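Local coordinates for protein putative pyridoxal phosphate-dependent transferase (Clostridium difficile, PDB 4DQ6) that binds pyridoxal-5'-phosphate and is probably a transferase of the class I and II aminotransferase family that depends on this cofactor, at residues A[63-72]-A[271-282]; A[313-321]-A[329-337]. One frame throughout, in Å; residues are numbered along the deposited sequence. Where two conformers were deposited one is given.

Contact 1. Residues A[63-72]-A[271-282]; sequences YGYTTRPDSY and KRNNCFSLVATE. With PLP (pyridoxal-5'-phosphate), chain F.
Thr66 and Cys275 bring their backbones to 5.7 Å between CA atoms, where the loop 63-69 passes the start of helix 275-287, and the backbones approach again at Tyr72 and Glu282. Two waters join the two segments at Thr66: one lies between Thr66 O and Asn273 N, the other between Thr66 N and Asn273 O. Arg68 grips Asn273 side-on, with NE and NH2 both on OD1. The NE bond is 2.9 Å from Arg68 NE to Asn273 OD1, and both bonds lie in the guanidinium plane. NH2 of Arg68 also gives a nearly straight bond (171°) to a lone pair of Lys271 O. Three bonds in its own plane fix the rotation of the guanidinium. The bend at chi3 of Arg68 (-63°) brings the group round to these acceptors. On the other side of the amide, Asn273 ND2 donates to Tyr72 OH at 2.9 Å and to Ser277 OG, so the amide is held at both ends. Tyr72 is a knob in a hole formed by Ser277, Leu278, Thr281 and Glu282, and its CE2 comes to 3.6 Å from Thr281 CB. In this dimer, a putative PLP-dependent transferase, the contact borders the cofactor pocket of the second subunit. There Tyr65 OH lies 3.3 Å from O1P of PLP, which approaches at the ring edge; that bond is weak and not settled. Arg272 NH1 donates to Thr66 O from above the carbonyl plane and forms a salt bridge with Glu24 of the second subunit. Leu278 CD2 packs at 3.7 Å against both Thr66 CG2 and Pro69 CD. Asn274 is the N-cap of helix 275-287, its OD1 accepting from Ser277 N. At the far end Ser71 OG donates to Glu282 OE1 at 2.7 Å, on the syn side of the carboxylate.

Contact 2. Residues A[313-321]-A[329-337]; sequences NMPKLKVRK and WVDFSALGL
The Phe332 ring carries Leu317 on one face, and Val330 O lies at its edge, in the ring plane. Leu317 CD2 makes the CH-pi contact, 3.9 Å from the Phe332 ring centroid and 28° off the ring normal. CD1 of Leu317 lies above the same face, shifted toward the rim. CG of Leu317 is anti to the carbonyl carbon (chi1 -55°), which turns the branch toward the ring; both methyls then lie over it. CD2 also meets Leu335 CD1, and Leu317 CB meets Val330 CG1. Ile310 of helix 289-313 adds to the packing on Leu317.

Beside this apolar group, Lys318 and Asp331 form an antiparallel hydrogen-bonded pair. Lys318 N donates to Asp331 O at 3.0 Å, and Asp331 N returns a bond to Lys318 O at 2.8 Å. The Lys318 side chain bends back along its own segment, and its NZ donates to Pro315 O at 2.7 Å. Asp331 OD1 is gripped twice from its own segment: Ser333 OG comes on the syn side at 2.7 Å, and Ser333 N comes from above the carboxylate plane, which makes an Asx turn.

Water 3 binds Lys316 O, Asp331 O and Ala334 N, bridging the two segments where they part. Waters 4 and 5 link Arg320 to Trp329 at the other end, in place of direct backbone bonds. Val319 CG2 touches Val330 CG2 at 4.0 Å. On its other side strand 327-331 pairs with strand 367-371. The arrangement is a beta hairpin, with the short, weakly bonded strand 318-319 at the edge of a four-stranded antiparallel sheet.

Both segments of contact 1 come earlier in the chain than those of contact 2. Their centres are 45 Å apart, the middle of the subunit lies between them, and their nearest atoms are about 27 Å apart, so they do not touch. Both belong to the aminotransferase class I and II part of the chain, but they have no helix or strand in common. Helix 289-313 follows helix 275-287 of contact 1 and runs up to the hairpin of contact 2. The two contacts differ in their surroundings. The 63-72/271-282 contact faces the second subunit and its PLP, whereas no other chain of the assembly touches 313-321/329-337. One thus belongs to the dimer interface, the other to the small antiparallel sheet within a single subunit.

Contact 1. Residues A[63-72]-A[271-282]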
loop_
_atom_site.group_PDB
_atom_site.type_symbol
_atom_site.label_atom_id
_atom_site.label_comp_id
_atom_site.label_asym_id
_atom_site.label_seq_id
_atom_site.Cartn_x
_atom_site.Cartn_y
_atom_site.Cartn_z
ATOM N N TYR A 63 5.332 12.079 -10.533
ATOM C CA TYR A 63 4.657 11.060 -9.695
ATOM C C TYR A 63 5.170 11.005 -8.264
ATOM O O TYR A 63 5.628 9.960 -7.835
ATOM C CB TYR A 63 4.738 9.672 -10.358
ATOM C CG TYR A 63 4.470 9.760 -11.830
ATOM C CD1 TYR A 63 3.179 10.005 -12.288
ATOM C CD2 TYR A 63 5.460 9.503 -12.724
ATOM C CE1 TYR A 63 2.887 10.142 -13.633
ATOM C CE2 TYR A 63 5.204 9.618 -14.096
ATOM C CZ TYR A 63 3.913 9.894 -14.540
ATOM O OH TYR A 63 3.726 10.024 -15.942
ATOM N N GLY A 64 5.145 12.144 -7.592
ATOM C CA GLY A 64 5.625 12.251 -6.211
ATOM C C GLY A 64 4.561 12.037 -5.184
ATOM O O GLY A 64 3.501 11.491 -5.438
ATOM N N TYR A 65 4.877 12.428 -3.942
ATOM C CA TYR A 65 3.941 12.134 -2.822
ATOM C C TYR A 65 2.618 12.851 -3.062
ATOM O O TYR A 65 2.551 14.033 -3.428
ATOM C CB TYR A 65 4.559 12.672 -1.558
ATOM C CG TYR A 65 5.731 11.865 -1.056
ATOM C CD1 TYR A 65 5.572 10.621 -0.562
ATOM C CD2 TYR A 65 7.030 12.397 -1.109
ATOM C CE1 TYR A 65 6.653 9.870 -0.073
ATOM C CE2 TYR A 65 8.118 11.654 -0.662
ATOM C CZ TYR A 65 7.932 10.410 -0.169
ATOM O OH TYR A 65 8.989 9.643 0.290
ATOM N N THR A 66 1.535 12.115 -2.872
ATOM C CA THR A 66 0.212 12.493 -3.286
ATOM C C THR A 66 -0.639 12.960 -2.161
ATOM O O THR A 66 -0.740 12.255 -1.175
ATOM C CB THR A 66 -0.461 11.299 -3.976
ATOM O OG1 THR A 66 0.387 10.912 -5.072
ATOM C CG2 THR A 66 -1.901 11.573 -4.431
ATOM N N THR A 67 -1.222 14.127 -2.301
ATOM C CA THR A 67 -2.156 14.657 -1.315
ATOM C C THR A 67 -3.585 14.165 -1.604
ATOM O O THR A 67 -3.907 13.816 -2.734
ATOM C CB THR A 67 -2.094 16.195 -1.309
ATOM O OG1 THR A 67 -2.727 16.647 -0.134
ATOM C CG2 THR A 67 -2.807 16.810 -2.517
ATOM N N ARG A 68 -4.440 14.076 -0.592
ATOM C CA ARG A 68 -5.822 13.661 -0.763
ATOM C C ARG A 68 -6.697 14.902 -0.691
ATOM O O ARG A 68 -6.949 15.442 0.409
ATOM C CB ARG A 68 -6.217 12.639 0.315
ATOM C CG ARG A 68 -7.589 11.993 0.129
ATOM C CD ARG A 68 -7.866 10.928 1.192
ATOM N NE ARG A 68 -6.909 9.852 1.071
ATOM C CZ ARG A 68 -5.881 9.639 1.886
ATOM N NH1 ARG A 68 -5.735 10.358 3.002
ATOM N NH2 ARG A 68 -5.034 8.729 1.573
ATOM N N PRO A 69 -7.126 15.410 -1.826
ATOM C CA PRO A 69 -7.912 16.656 -1.803
ATOM C C PRO A 69 -9.299 16.379 -1.224
ATOM O O PRO A 69 -9.737 15.243 -1.249
ATOM C CB PRO A 69 -8.035 17.044 -3.285
ATOM C CG PRO A 69 -7.890 15.780 -4.013
ATOM C CD PRO A 69 -6.961 14.900 -3.191
ATOM N N ASP A 70 -9.981 17.416 -0.740
ATOM C CA ASP A 70 -11.304 17.199 -0.152
ATOM C C ASP A 70 -12.265 16.503 -1.124
ATOM O O ASP A 70 -13.139 15.767 -0.704
ATOM C CB ASP A 70 -11.930 18.539 0.230
ATOM C CG ASP A 70 -11.264 19.199 1.425
ATOM O OD1 ASP A 70 -10.439 18.559 2.118
ATOM O OD2 ASP A 70 -11.610 20.376 1.679
ATOM N N SER A 71 -12.107 16.744 -2.424
ATOM C CA SER A 71 -12.985 16.155 -3.469
ATOM C C SER A 71 -12.993 14.608 -3.485
ATOM O O SER A 71 -13.995 14.006 -3.876
ATOM C CB SER A 71 -12.568 16.651 -4.868
ATOM O OG SER A 71 -11.242 16.301 -5.208
ATOM N N TYR A 72 -11.906 13.991 -3.008
ATOM C CA TYR A 72 -11.808 12.544 -2.976
ATOM C C TYR A 72 -12.829 11.957 -1.986
ATOM O O TYR A 72 -13.717 11.200 -2.364
ATOM C CB TYR A 72 -10.385 12.147 -2.612
ATOM C CG TYR A 72 -10.123 10.706 -2.420
ATOM C CD1 TYR A 72 -10.361 10.079 -1.215
ATOM C CD2 TYR A 72 -9.597 9.941 -3.467
ATOM C CE1 TYR A 72 -10.082 8.725 -1.034
ATOM C CE2 TYR A 72 -9.266 8.617 -3.330
ATOM C CZ TYR A 72 -9.543 7.981 -2.131
ATOM O OH TYR A 72 -9.273 6.633 -1.833
ATOM N N LYS A 271 -0.493 5.816 4.721
ATOM C CA LYS A 271 -1.355 6.967 4.866
ATOM C C LYS A 271 -1.830 7.516 3.542
ATOM O O LYS A 271 -2.926 8.041 3.487
ATOM C CB LYS A 271 -0.663 8.111 5.589
ATOM C CG LYS A 271 -0.119 7.710 6.930
ATOM C CD LYS A 271 -1.202 7.333 7.952
ATOM C CE LYS A 271 -1.759 8.474 8.740
ATOM N NZ LYS A 271 -2.687 7.981 9.823
ATOM N N ARG A 272 -0.988 7.424 2.497
ATOM C CA ARG A 272 -1.318 8.098 1.218
ATOM C C ARG A 272 -1.820 7.139 0.156
ATOM O O ARG A 272 -1.309 6.020 0.017
ATOM C CB ARG A 272 -0.077 8.841 0.669
ATOM C CG ARG A 272 0.534 9.886 1.557
ATOM C CD ARG A 272 1.600 10.734 0.884
ATOM N NE ARG A 272 2.048 11.769 1.783
ATOM C CZ ARG A 272 1.405 12.908 2.032
ATOM N NH1 ARG A 272 0.265 13.214 1.433
ATOM N NH2 ARG A 272 1.905 13.733 2.924
ATOM N N ASN A 273 -2.758 7.612 -0.693
ATOM C CA ASN A 273 -3.100 6.941 -1.940
ATOM C C ASN A 273 -1.885 7.043 -2.852
ATOM O O ASN A 273 -1.137 8.020 -2.779
ATOM C CB ASN A 273 -4.241 7.661 -2.668
ATOM C CG ASN A 273 -5.601 7.465 -2.024
ATOM O OD1 ASN A 273 -5.886 8.028 -0.965
ATOM N ND2 ASN A 273 -6.450 6.679 -2.669
ATOM N N ASN A 274 -1.681 6.037 -3.697
ATOM C CA ASN A 274 -0.787 6.243 -4.859
ATOM C C ASN A 274 -1.502 7.185 -5.810
ATOM O O ASN A 274 -2.682 7.427 -5.745
ATOM C CB ASN A 274 -0.333 4.925 -5.511
ATOM C CG ASN A 274 -1.454 4.222 -6.267
ATOM O OD1 ASN A 274 -1.889 4.759 -7.296
ATOM N ND2 ASN A 274 -1.894 3.037 -5.819
ATOM N N CYS A 275 -0.724 7.784 -6.664
ATOM C CA CYS A 275 -1.275 8.894 -7.432
ATOM C C CYS A 275 -2.394 8.461 -8.350
ATOM O O CYS A 275 -3.232 9.303 -8.729
ATOM C CB CYS A 275 -0.193 9.612 -8.192
ATOM S SG CYS A 275 0.786 8.659 -9.318
ATOM N N PHE A 276 -2.371 7.209 -8.770
ATOM C CA PHE A 276 -3.371 6.728 -9.726
ATOM C C PHE A 276 -4.664 6.300 -9.036
ATOM O O PHE A 276 -5.760 6.541 -9.518
ATOM C CB PHE A 276 -2.780 5.675 -10.639
ATOM C CG PHE A 276 -1.776 6.225 -11.608
ATOM C CD1 PHE A 276 -2.193 7.145 -12.576
ATOM C CD2 PHE A 276 -0.418 5.861 -11.633
ATOM C CE1 PHE A 276 -1.322 7.667 -13.518
ATOM C CE2 PHE A 276 0.490 6.427 -12.568
ATOM C CZ PHE A 276 -0.002 7.326 -13.545
ATOM N N SER A 277 -4.551 5.597 -7.927
ATOM C CA SER A 277 -5.681 5.298 -7.115
ATOM C C SER A 277 -6.504 6.542 -6.748
ATOM O O SER A 277 -7.745 6.534 -6.742
ATOM C CB SER A 277 -5.135 4.597 -5.832
ATOM O OG SER A 277 -5.941 4.650 -4.745
ATOM N N LEU A 278 -5.801 7.624 -6.421
ATOM C CA LEU A 278 -6.475 8.852 -6.020
ATOM C C LEU A 278 -7.445 9.327 -7.084
ATOM O O LEU A 278 -8.635 9.586 -6.812
ATOM C CB LEU A 278 -5.488 9.986 -5.806
ATOM C CG LEU A 278 -6.115 11.208 -5.165
ATOM C CD1 LEU A 278 -6.092 11.001 -3.634
ATOM C CD2 LEU A 278 -5.345 12.480 -5.523
ATOM N N VAL A 279 -6.943 9.418 -8.296
ATOM C CA VAL A 279 -7.783 9.976 -9.371
ATOM C C VAL A 279 -8.829 9.000 -9.870
ATOM O O VAL A 279 -9.941 9.406 -10.216
ATOM C CB VAL A 279 -6.961 10.559 -10.561
ATOM C CG1 VAL A 279 -5.996 11.668 -10.128
ATOM C CG2 VAL A 279 -6.327 9.450 -11.373
ATOM N N ALA A 280 -8.498 7.703 -9.878
ATOM C CA ALA A 280 -9.457 6.676 -10.334
ATOM C C ALA A 280 -10.636 6.544 -9.390
ATOM O O ALA A 280 -11.751 6.269 -9.826
ATOM C CB ALA A 280 -8.783 5.338 -10.582
ATOM N N THR A 281 -10.396 6.631 -8.082
ATOM C CA THR A 281 -11.467 6.459 -7.134
ATOM C C THR A 281 -12.504 7.579 -7.270
ATOM O O THR A 281 -13.705 7.361 -7.403
ATOM C CB THR A 281 -10.870 6.457 -5.711
ATOM O OG1 THR A 281 -10.017 5.321 -5.546
ATOM C CG2 THR A 281 -11.990 6.421 -4.648
ATOM N N GLU A 282 -12.032 8.822 -7.381
ATOM C CA GLU A 282 -12.927 9.949 -7.490
ATOM C C GLU A 282 -13.664 9.901 -8.834
ATOM O O GLU A 282 -14.869 10.123 -8.901
ATOM C CB GLU A 282 -12.129 11.212 -7.392
ATOM C CG GLU A 282 -12.984 12.441 -7.538
ATOM C CD GLU A 282 -12.290 13.736 -7.187
ATOM O OE1 GLU A 282 -11.429 13.783 -6.275
ATOM O OE2 GLU A 282 -12.682 14.745 -7.811
HETATM N N1 PLP F . 13.985 6.747 4.414
HETATM C C2 PLP F . 14.687 7.908 4.308
HETATM C C2A PLP F . 16.031 8.211 4.885
HETATM C C3 PLP F . 14.086 8.971 3.520
HETATM O O3 PLP F . 14.733 10.102 3.416
HETATM C C4 PLP F . 12.787 8.787 2.911
HETATM C C4A PLP F . 12.154 9.897 2.103
HETATM C C5 PLP F . 12.178 7.479 3.099
HETATM C C6 PLP F . 12.808 6.499 3.882
HETATM C C5A PLP F . 10.858 7.279 2.445
HETATM O O4P PLP F . 10.227 6.286 3.181
HETATM P P PLP F . 8.901 5.601 2.521
HETATM O O1P PLP F . 8.192 6.834 1.913
HETATM O O2P PLP F . 9.415 4.771 1.362
HETATM O O3P PLP F . 8.272 4.924 3.874
HETATM O O HOH W 1 -3.048 10.592 -0.378
HETATM O O HOH W 2 1.510 9.167 -2.760
#

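Contact 2. Residues A[313-321]-A[329-337]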
loop_
_atom_site.group_PDB
_atom_site.type_symbol
_atom_site.label_atom_id
_atom_site.label_comp_id
_atom_site.label_asym_id
_atom_site.label_seq_id
_atom_site.Cartn_x
_atom_site.Cartn_y
_atom_site.Cartn_z
ATOM N N ASN A 313 -27.969 -28.536 -19.236
ATOM C CA ASN A 313 -26.859 -29.378 -19.698
ATOM C C ASN A 313 -26.108 -30.118 -18.595
ATOM O O ASN A 313 -25.465 -31.113 -18.862
ATOM C CB ASN A 313 -25.893 -28.554 -20.536
ATOM C CG ASN A 313 -26.571 -27.932 -21.733
ATOM O OD1 ASN A 313 -27.054 -28.645 -22.612
ATOM N ND2 ASN A 313 -26.690 -26.633 -21.732
ATOM N N MET A 314 -26.201 -29.646 -17.357
ATOM C CA MET A 314 -25.558 -30.309 -16.179
ATOM C C MET A 314 -26.522 -30.408 -15.004
ATOM O O MET A 314 -26.299 -29.838 -13.938
ATOM C CB MET A 314 -24.299 -29.540 -15.750
ATOM C CG MET A 314 -23.299 -29.413 -16.888
ATOM S SD MET A 314 -21.783 -28.527 -16.519
ATOM C CE MET A 314 -22.191 -26.819 -16.897
ATOM N N PRO A 315 -27.620 -31.167 -15.193
ATOM C CA PRO A 315 -28.715 -31.108 -14.232
ATOM C C PRO A 315 -28.424 -31.739 -12.874
ATOM O O PRO A 315 -29.203 -31.526 -11.914
ATOM C CB PRO A 315 -29.854 -31.839 -14.934
ATOM C CG PRO A 315 -29.170 -32.720 -15.905
ATOM C CD PRO A 315 -27.987 -31.908 -16.401
ATOM N N LYS A 316 -27.340 -32.507 -12.772
ATOM C CA LYS A 316 -26.896 -33.000 -11.456
ATOM C C LYS A 316 -26.336 -31.869 -10.564
ATOM O O LYS A 316 -26.365 -31.974 -9.331
ATOM C CB LYS A 316 -25.885 -34.142 -11.578
ATOM C CG LYS A 316 -26.520 -35.485 -11.994
ATOM C CD LYS A 316 -25.523 -36.406 -12.654
ATOM C CE LYS A 316 -26.148 -37.746 -13.009
ATOM N NZ LYS A 316 -25.233 -38.584 -13.860
ATOM N N LEU A 317 -25.873 -30.777 -11.176
ATOM C CA LEU A 317 -25.396 -29.638 -10.420
ATOM C C LEU A 317 -26.598 -28.821 -9.950
ATOM O O LEU A 317 -27.660 -28.800 -10.584
ATOM C CB LEU A 317 -24.521 -28.713 -11.269
ATOM C CG LEU A 317 -23.331 -29.412 -11.948
ATOM C CD1 LEU A 317 -22.456 -28.397 -12.638
ATOM C CD2 LEU A 317 -22.522 -30.316 -10.991
ATOM N N LYS A 318 -26.398 -28.128 -8.849
ATOM C CA LYS A 318 -27.439 -27.292 -8.257
ATOM C C LYS A 318 -26.881 -25.881 -7.996
ATOM O O LYS A 318 -25.792 -25.729 -7.487
ATOM C CB LYS A 318 -27.954 -27.904 -6.944
ATOM C CG LYS A 318 -28.666 -29.276 -7.100
ATOM C CD LYS A 318 -29.612 -29.229 -8.307
ATOM C CE LYS A 318 -30.618 -30.369 -8.434
ATOM N NZ LYS A 318 -30.119 -31.440 -9.329
ATOM N N VAL A 319 -27.677 -24.875 -8.301
ATOM C CA VAL A 319 -27.226 -23.469 -8.267
ATOM C C VAL A 319 -28.463 -22.613 -7.976
ATOM O O VAL A 319 -29.523 -22.857 -8.532
ATOM C CB VAL A 319 -26.517 -23.056 -9.563
ATOM C CG1 VAL A 319 -27.424 -23.271 -10.753
ATOM C CG2 VAL A 319 -25.946 -21.636 -9.462
ATOM N N ARG A 320 -28.319 -21.700 -7.016
ATOM C CA ARG A 320 -29.298 -20.664 -6.695
ATOM C C ARG A 320 -28.787 -19.338 -7.253
ATOM O O ARG A 320 -27.610 -19.018 -7.028
ATOM C CB ARG A 320 -29.460 -20.545 -5.161
ATOM N N LYS A 321 -29.634 -18.573 -7.916
ATOM C CA LYS A 321 -29.216 -17.274 -8.495
ATOM C C LYS A 321 -28.757 -16.359 -7.327
ATOM O O LYS A 321 -29.481 -16.189 -6.318
ATOM C CB LYS A 321 -30.358 -16.627 -9.224
ATOM C CG LYS A 321 -30.040 -15.343 -9.917
ATOM C CD LYS A 321 -31.163 -14.868 -10.811
ATOM C CE LYS A 321 -30.900 -13.479 -11.312
ATOM N NZ LYS A 321 -31.893 -13.099 -12.391
ATOM N N TRP A 329 -22.201 -19.753 -7.073
ATOM C CA TRP A 329 -21.902 -20.778 -6.100
ATOM C C TRP A 329 -22.627 -22.023 -6.486
ATOM O O TRP A 329 -23.869 -22.087 -6.382
ATOM C CB TRP A 329 -22.341 -20.261 -4.754
ATOM C CG TRP A 329 -22.042 -21.086 -3.496
ATOM C CD1 TRP A 329 -22.951 -21.552 -2.502
ATOM C CD2 TRP A 329 -20.733 -21.429 -2.972
ATOM N NE1 TRP A 329 -22.276 -22.126 -1.562
ATOM C CE2 TRP A 329 -20.959 -22.101 -1.742
ATOM C CE3 TRP A 329 -19.428 -21.309 -3.440
ATOM C CZ2 TRP A 329 -19.909 -22.602 -0.973
ATOM C CZ3 TRP A 329 -18.378 -21.753 -2.675
ATOM C CH2 TRP A 329 -18.623 -22.437 -1.454
ATOM N N VAL A 330 -21.875 -23.014 -6.993
ATOM C CA VAL A 330 -22.484 -24.167 -7.642
ATOM C C VAL A 330 -22.142 -25.448 -6.874
ATOM O O VAL A 330 -20.995 -25.693 -6.565
ATOM C CB VAL A 330 -21.973 -24.310 -9.099
ATOM C CG1 VAL A 330 -22.579 -25.527 -9.781
ATOM C CG2 VAL A 330 -22.217 -23.038 -9.903
ATOM N N ASP A 331 -23.180 -26.212 -6.525
ATOM C CA ASP A 331 -23.051 -27.440 -5.787
ATOM C C ASP A 331 -22.863 -28.612 -6.768
ATOM O O ASP A 331 -23.736 -28.887 -7.577
ATOM C CB ASP A 331 -24.326 -27.607 -4.978
ATOM C CG ASP A 331 -24.338 -28.851 -4.139
ATOM O OD1 ASP A 331 -23.314 -29.545 -4.024
ATOM O OD2 ASP A 331 -25.435 -29.130 -3.610
ATOM N N PHE A 332 -21.707 -29.257 -6.646
ATOM C CA PHE A 332 -21.331 -30.443 -7.426
ATOM C C PHE A 332 -21.462 -31.750 -6.657
ATOM O O PHE A 332 -21.039 -32.799 -7.119
ATOM C CB PHE A 332 -19.867 -30.332 -7.850
ATOM C CG PHE A 332 -19.587 -29.320 -8.911
ATOM C CD1 PHE A 332 -19.674 -27.982 -8.676
ATOM C CD2 PHE A 332 -19.139 -29.750 -10.175
ATOM C CE1 PHE A 332 -19.380 -27.071 -9.675
ATOM C CE2 PHE A 332 -18.839 -28.867 -11.175
ATOM C CZ PHE A 332 -18.939 -27.486 -10.914
ATOM N N SER A 333 -22.026 -31.709 -5.453
ATOM C CA SER A 333 -21.992 -32.858 -4.575
ATOM C C SER A 333 -22.743 -34.082 -5.137
ATOM O O SER A 333 -22.375 -35.228 -4.827
ATOM C CB SER A 333 -22.555 -32.498 -3.185
ATOM O OG SER A 333 -23.903 -32.109 -3.252
ATOM N N ALA A 334 -23.739 -33.867 -5.990
ATOM C CA ALA A 334 -24.539 -35.005 -6.523
ATOM C C ALA A 334 -23.702 -35.898 -7.450
ATOM O O ALA A 334 -24.117 -37.004 -7.755
ATOM C CB ALA A 334 -25.814 -34.524 -7.224
ATOM N N LEU A 335 -22.530 -35.453 -7.872
ATOM C CA LEU A 335 -21.582 -36.293 -8.662
ATOM C C LEU A 335 -20.902 -37.393 -7.828
ATOM O O LEU A 335 -20.266 -38.328 -8.379
ATOM C CB LEU A 335 -20.497 -35.434 -9.302
ATOM C CG LEU A 335 -20.959 -34.293 -10.214
ATOM C CD1 LEU A 335 -19.798 -33.472 -10.760
ATOM C CD2 LEU A 335 -21.796 -34.825 -11.382
ATOM N N GLY A 336 -20.997 -37.276 -6.509
ATOM C CA GLY A 336 -20.405 -38.263 -5.605
ATOM C C GLY A 336 -18.888 -38.336 -5.588
ATOM O O GLY A 336 -18.320 -39.385 -5.255
ATOM N N LEU A 337 -18.227 -37.244 -5.960
ATOM C CA LEU A 337 -16.778 -37.162 -5.903
ATOM C C LEU A 337 -16.377 -36.514 -4.589
ATOM O O LEU A 337 -17.136 -35.722 -4.011
ATOM C CB LEU A 337 -16.232 -36.379 -7.095
ATOM C CG LEU A 337 -16.653 -36.900 -8.469
ATOM C CD1 LEU A 337 -15.945 -36.138 -9.586
ATOM C CD2 LEU A 337 -16.333 -38.381 -8.588
HETATM O O HOH W 3 -24.962 -31.426 -7.123
HETATM O O HOH W 4 -24.764 -18.482 -6.724
HETATM O O HOH W 5 -26.036 -21.570 -5.122
#